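PDB 5HL6: putative GAF sensor protein from Burkholderia vietnamiensis, which probably reduces free L-methionine-(R)-S-oxide to methionine through a GAF-type domain. Local coordinates for residues Val127-Trp140 against Met158-Gln171. Residues are numbered along the deposited sequence; the frame is centred on the assembly and turned at random.
Sequences VPLVAADGTLIGVW and MEALCRVFVEHAWQ. With EDO (1,2-ethanediol), chain D.
V127 lies beside E159 and L129 beside V166 as strand 127-130 runs nearly along helix 158-171; just past the strand, A131 comes beside Q171. The strand and helix axes come within 9.1 Å and make an angle of 25°. The hairpin partner, strand 136-140, runs roughly antiparallel to the helix. A classic beta bulge sets I137 and G138 opposite L129, whose O accepts from the N of each. Between the strands, A131 to G134 form a type I turn.

Near the hairpin end, the side chains of I137 and W170 point at each other. CD1 of I137 lies over one face of the indole, 3.7 Å from the six-ring centroid, a CH-pi contact. CG of W170 is anti to the backbone N (chi1 -169°), which carries the ring out to the hairpin. CB of A131 presses obliquely on the same ring, 3.3 Å from CZ3 of W170. Next to it, N of A132 donates to OE1 of Q171 (2.9 Å), tilted 29° from the carbonyl plane. A water joins N of D133 to NE2 of Q171, and that NE2 also binds D175.

This is the antiparallel sheet of the GAF fold, with the C-terminal helix 152-176 packed along one face. Helix 41-55 shares this face, where F48 meets W140 edge-to-face, while helix 20-35 packs on helix 152-176 through Y24 and L161.

Midway, CD2 of L129 touches CB of C162 and, at 3.8 Å, CG2 of V166. Further on, SG of C162 sits obliquely to the W140 indole, 3.4 Å from its CD1, and also meets CG1 of V127. The M158 chain bends beyond CB and brings SD to the indole edge, in plane. There NE1 of W140 gives SD of M158 a weak but fairly straight hydrogen bond (3.6 Å). CG of E159 flanks V127, while the E159 carboxylate makes a salt bridge to R155 and a hydrogen bond to T102.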
loop_
_atom_site.group_PDB
_atom_site.type_symbol
_atom_site.label_atom_id
_atom_site.label_comp_id
_atom_site.label_asym_id
_atom_site.label_seq_id
_atom_site.Cartn_x
_atom_site.Cartn_y
_atom_site.Cartn_z
ATOM N N VAL B 127 9.858 -13.936 2.533
ATOM C CA VAL B 127 10.650 -13.904 3.761
ATOM C C VAL B 127 9.688 -13.985 4.942
ATOM O O VAL B 127 8.857 -13.086 5.114
ATOM C CB VAL B 127 11.512 -12.634 3.843
ATOM C CG1 VAL B 127 12.311 -12.595 5.162
ATOM C CG2 VAL B 127 12.448 -12.547 2.649
ATOM N N PRO B 128 9.768 -15.012 5.784
ATOM C CA PRO B 128 8.917 -15.043 6.978
ATOM C C PRO B 128 9.334 -13.973 7.976
ATOM O O PRO B 128 10.512 -13.622 8.086
ATOM C CB PRO B 128 9.143 -16.451 7.537
ATOM C CG PRO B 128 10.515 -16.818 7.057
ATOM C CD PRO B 128 10.643 -16.194 5.693
ATOM N N LEU B 129 8.346 -13.445 8.696
ATOM C CA LEU B 129 8.534 -12.393 9.690
ATOM C C LEU B 129 8.175 -12.967 11.045
ATOM O O LEU B 129 7.036 -13.396 11.255
ATOM C CB LEU B 129 7.659 -11.173 9.378
ATOM C CG LEU B 129 7.840 -10.594 7.976
ATOM C CD1 LEU B 129 6.697 -9.600 7.637
ATOM C CD2 LEU B 129 9.215 -9.938 7.841
ATOM N N VAL B 130 9.146 -13.000 11.956
ATOM C CA VAL B 130 8.968 -13.634 13.253
ATOM C C VAL B 130 9.428 -12.672 14.336
ATOM O O VAL B 130 10.483 -12.042 14.204
ATOM C CB VAL B 130 9.744 -14.965 13.337
ATOM C CG1 VAL B 130 9.541 -15.597 14.689
ATOM C CG2 VAL B 130 9.294 -15.916 12.208
ATOM N N ALA B 131 8.636 -12.561 15.401
ATOM C CA ALA B 131 8.905 -11.628 16.486
ATOM C C ALA B 131 10.007 -12.157 17.405
ATOM O O ALA B 131 10.431 -13.311 17.317
ATOM C CB ALA B 131 7.630 -11.379 17.291
ATOM N N ALA B 132 10.450 -11.298 18.329
ATOM C CA ALA B 132 11.485 -11.703 19.279
ATOM C C ALA B 132 11.036 -12.873 20.147
ATOM O O ALA B 132 11.861 -13.722 20.519
ATOM C CB ALA B 132 11.894 -10.515 20.174
ATOM N N ASP B 133 9.747 -12.944 20.488
ATOM C CA ASP B 133 9.257 -14.034 21.328
ATOM C C ASP B 133 8.868 -15.282 20.535
ATOM O O ASP B 133 8.313 -16.220 21.119
ATOM C CB ASP B 133 8.068 -13.568 22.178
ATOM C CG ASP B 133 6.847 -13.214 21.352
ATOM O OD1 ASP B 133 6.848 -13.397 20.115
ATOM O OD2 ASP B 133 5.866 -12.751 21.962
ATOM N N GLY B 134 9.125 -15.307 19.231
ATOM C CA GLY B 134 8.821 -16.466 18.415
ATOM C C GLY B 134 7.464 -16.440 17.737
ATOM O O GLY B 134 7.130 -17.393 17.018
ATOM N N THR B 135 6.670 -15.396 17.951
ATOM C CA THR B 135 5.384 -15.259 17.276
ATOM C C THR B 135 5.581 -15.057 15.779
ATOM O O THR B 135 6.436 -14.276 15.355
ATOM C CB THR B 135 4.623 -14.057 17.852
ATOM O OG1 THR B 135 4.413 -14.240 19.257
ATOM C CG2 THR B 135 3.282 -13.866 17.146
ATOM N N LEU B 136 4.771 -15.750 14.967
ATOM C CA LEU B 136 4.761 -15.481 13.534
ATOM C C LEU B 136 4.052 -14.150 13.267
ATOM O O LEU B 136 2.855 -14.023 13.553
ATOM C CB LEU B 136 4.059 -16.619 12.779
ATOM C CG LEU B 136 3.893 -16.380 11.283
ATOM C CD1 LEU B 136 5.254 -16.324 10.612
ATOM C CD2 LEU B 136 3.011 -17.472 10.655
ATOM N N ILE B 137 4.785 -13.165 12.729
ATOM C CA ILE B 137 4.189 -11.881 12.339
ATOM C C ILE B 137 3.442 -12.015 11.016
ATOM O O ILE B 137 2.291 -11.575 10.881
ATOM C CB ILE B 137 5.264 -10.782 12.244
ATOM C CG1 ILE B 137 5.931 -10.549 13.604
ATOM C CG2 ILE B 137 4.648 -9.444 11.649
ATOM C CD1 ILE B 137 7.252 -9.780 13.544
ATOM N N GLY B 138 4.090 -12.613 10.023
ATOM C CA GLY B 138 3.519 -12.778 8.686
ATOM C C GLY B 138 4.633 -13.105 7.704
ATOM O O GLY B 138 5.626 -13.736 8.065
ATOM N N VAL B 139 4.466 -12.653 6.457
ATOM C CA VAL B 139 5.524 -12.800 5.467
ATOM C C VAL B 139 5.648 -11.525 4.650
ATOM O O VAL B 139 4.702 -10.749 4.515
ATOM C CB VAL B 139 5.300 -13.994 4.517
ATOM C CG1 VAL B 139 5.061 -15.289 5.304
ATOM C CG2 VAL B 139 4.161 -13.696 3.548
ATOM N N TRP B 140 6.846 -11.325 4.109
ATOM C CA TRP B 140 7.131 -10.313 3.099
ATOM C C TRP B 140 7.285 -11.025 1.763
ATOM O O TRP B 140 8.054 -11.989 1.670
ATOM C CB TRP B 140 8.413 -9.554 3.464
ATOM C CG TRP B 140 9.001 -8.731 2.358
ATOM C CD1 TRP B 140 10.122 -9.015 1.640
ATOM C CD2 TRP B 140 8.502 -7.482 1.849
ATOM N NE1 TRP B 140 10.356 -8.027 0.715
ATOM C CE2 TRP B 140 9.378 -7.073 0.822
ATOM C CE3 TRP B 140 7.408 -6.674 2.162
ATOM C CZ2 TRP B 140 9.183 -5.902 0.091
ATOM C CZ3 TRP B 140 7.217 -5.504 1.442
ATOM C CH2 TRP B 140 8.106 -5.128 0.419
ATOM N N MET B 158 16.943 -9.132 0.825
ATOM C CA MET B 158 15.565 -9.051 1.302
ATOM C C MET B 158 15.469 -9.382 2.787
ATOM O O MET B 158 14.709 -8.743 3.524
ATOM C CB MET B 158 14.662 -9.973 0.485
ATOM C CG MET B 158 14.377 -9.475 -0.926
ATOM S SD MET B 158 13.540 -7.876 -1.008
ATOM C CE MET B 158 13.434 -7.710 -2.780
ATOM N N GLU B 159 16.232 -10.377 3.250
ATOM C CA GLU B 159 16.193 -10.709 4.670
ATOM C C GLU B 159 16.707 -9.552 5.517
ATOM O O GLU B 159 16.170 -9.280 6.595
ATOM C CB GLU B 159 16.991 -11.990 4.937
ATOM C CG GLU B 159 16.264 -13.226 4.404
ATOM C CD GLU B 159 17.074 -14.501 4.517
ATOM O OE1 GLU B 159 18.296 -14.420 4.765
ATOM O OE2 GLU B 159 16.478 -15.586 4.338
ATOM N N ALA B 160 17.725 -8.840 5.031
ATOM C CA ALA B 160 18.223 -7.692 5.777
ATOM C C ALA B 160 17.198 -6.564 5.783
ATOM O O ALA B 160 17.046 -5.870 6.793
ATOM C CB ALA B 160 19.557 -7.218 5.204
ATOM N N LEU B 161 16.478 -6.368 4.673
ATOM C CA LEU B 161 15.420 -5.357 4.667
ATOM C C LEU B 161 14.333 -5.711 5.670
ATOM O O LEU B 161 13.853 -4.846 6.410
ATOM C CB LEU B 161 14.817 -5.199 3.265
ATOM C CG LEU B 161 15.717 -4.628 2.171
ATOM C CD1 LEU B 161 14.959 -4.484 0.873
ATOM C CD2 LEU B 161 16.301 -3.277 2.619
ATOM N N CYS B 162 13.943 -6.993 5.719
ATOM C CA CYS B 162 12.890 -7.397 6.643
ATOM C C CYS B 162 13.334 -7.260 8.096
ATOM O O CYS B 162 12.509 -6.931 8.953
ATOM C CB CYS B 162 12.429 -8.823 6.325
ATOM S SG CYS B 162 11.507 -8.903 4.746
ATOM N N ARG B 163 14.621 -7.478 8.396
ATOM C CA ARG B 163 15.099 -7.236 9.756
ATOM C C ARG B 163 14.908 -5.775 10.149
ATOM O O ARG B 163 14.591 -5.473 11.306
ATOM C CB ARG B 163 16.567 -7.635 9.902
ATOM C CG ARG B 163 16.774 -9.132 9.934
ATOM C CD ARG B 163 18.156 -9.512 10.470
ATOM N NE ARG B 163 19.222 -9.243 9.510
ATOM C CZ ARG B 163 19.519 -10.032 8.479
ATOM N NH1 ARG B 163 18.816 -11.138 8.261
ATOM N NH2 ARG B 163 20.511 -9.708 7.658
ATOM N N VAL B 164 15.096 -4.852 9.203
ATOM C CA VAL B 164 14.876 -3.441 9.513
ATOM C C VAL B 164 13.415 -3.204 9.866
ATOM O O VAL B 164 13.099 -2.544 10.864
ATOM C CB VAL B 164 15.326 -2.549 8.343
ATOM C CG1 VAL B 164 14.829 -1.126 8.546
ATOM C CG2 VAL B 164 16.842 -2.572 8.233
ATOM N N PHE B 165 12.497 -3.744 9.054
ATOM C CA PHE B 165 11.076 -3.533 9.317
ATOM C C PHE B 165 10.674 -4.140 10.651
ATOM O O PHE B 165 10.001 -3.502 11.465
ATOM C CB PHE B 165 10.207 -4.125 8.197
ATOM C CG PHE B 165 8.734 -4.031 8.495
ATOM C CD1 PHE B 165 8.055 -2.844 8.284
ATOM C CD2 PHE B 165 8.046 -5.110 9.034
ATOM C CE1 PHE B 165 6.708 -2.733 8.591
ATOM C CE2 PHE B 165 6.704 -5.006 9.336
ATOM C CZ PHE B 165 6.035 -3.816 9.113
ATOM N N VAL B 166 11.083 -5.382 10.900
ATOM C CA VAL B 166 10.691 -6.025 12.148
ATOM C C VAL B 166 11.294 -5.288 13.339
ATOM O O VAL B 166 10.620 -5.061 14.351
ATOM C CB VAL B 166 11.095 -7.514 12.125
ATOM C CG1 VAL B 166 10.863 -8.158 13.486
ATOM C CG2 VAL B 166 10.306 -8.243 11.048
ATOM N N GLU B 167 12.559 -4.873 13.231
ATOM C CA GLU B 167 13.222 -4.238 14.370
ATOM C C GLU B 167 12.735 -2.808 14.594
ATOM O O GLU B 167 12.447 -2.413 15.731
ATOM C CB GLU B 167 14.741 -4.261 14.180
ATOM N N HIS B 168 12.660 -2.004 13.537
ATOM C CA HIS B 168 12.432 -0.569 13.704
ATOM C C HIS B 168 10.984 -0.153 13.473
ATOM O O HIS B 168 10.663 1.035 13.612
ATOM C CB HIS B 168 13.367 0.221 12.781
ATOM C CG HIS B 168 14.819 0.070 13.126
ATOM N ND1 HIS B 168 15.474 0.929 13.984
ATOM C CD2 HIS B 168 15.737 -0.848 12.741
ATOM C CE1 HIS B 168 16.734 0.552 14.103
ATOM N NE2 HIS B 168 16.921 -0.525 13.361
ATOM N N ALA B 169 10.101 -1.088 13.127
ATOM C CA ALA B 169 8.678 -0.779 13.076
ATOM C C ALA B 169 7.874 -1.742 13.937
ATOM O O ALA B 169 7.173 -1.297 14.849
ATOM C CB ALA B 169 8.156 -0.786 11.628
ATOM N N TRP B 170 7.959 -3.052 13.687
ATOM C CA TRP B 170 7.046 -3.973 14.357
ATOM C C TRP B 170 7.425 -4.164 15.821
ATOM O O TRP B 170 6.598 -3.943 16.718
ATOM C CB TRP B 170 7.008 -5.324 13.637
ATOM C CG TRP B 170 5.884 -6.181 14.137
ATOM C CD1 TRP B 170 4.633 -6.293 13.594
ATOM C CD2 TRP B 170 5.895 -7.031 15.292
ATOM N NE1 TRP B 170 3.871 -7.165 14.333
ATOM C CE2 TRP B 170 4.622 -7.634 15.380
ATOM C CE3 TRP B 170 6.865 -7.358 16.249
ATOM C CZ2 TRP B 170 4.288 -8.540 16.391
ATOM C CZ3 TRP B 170 6.525 -8.244 17.265
ATOM C CH2 TRP B 170 5.248 -8.834 17.321
ATOM N N GLN B 171 8.662 -4.609 16.079
ATOM C CA GLN B 171 9.089 -4.874 17.454
ATOM C C GLN B 171 9.104 -3.598 18.282
ATOM O O GLN B 171 8.812 -3.625 19.484
ATOM C CB GLN B 171 10.471 -5.513 17.468
ATOM C CG GLN B 171 10.821 -6.181 18.805
ATOM C CD GLN B 171 10.068 -7.487 19.001
ATOM O OE1 GLN B 171 10.145 -8.390 18.162
ATOM N NE2 GLN B 171 9.348 -7.603 20.119
HETATM C C1 EDO D . 0.995 -16.619 17.337
HETATM O O1 EDO D . -0.030 -15.741 16.840
HETATM C C2 EDO D . 1.486 -17.552 16.233
HETATM O O2 EDO D . 2.922 -17.646 16.200
HETATM O O HOH W 1 8.067 -10.265 20.715
#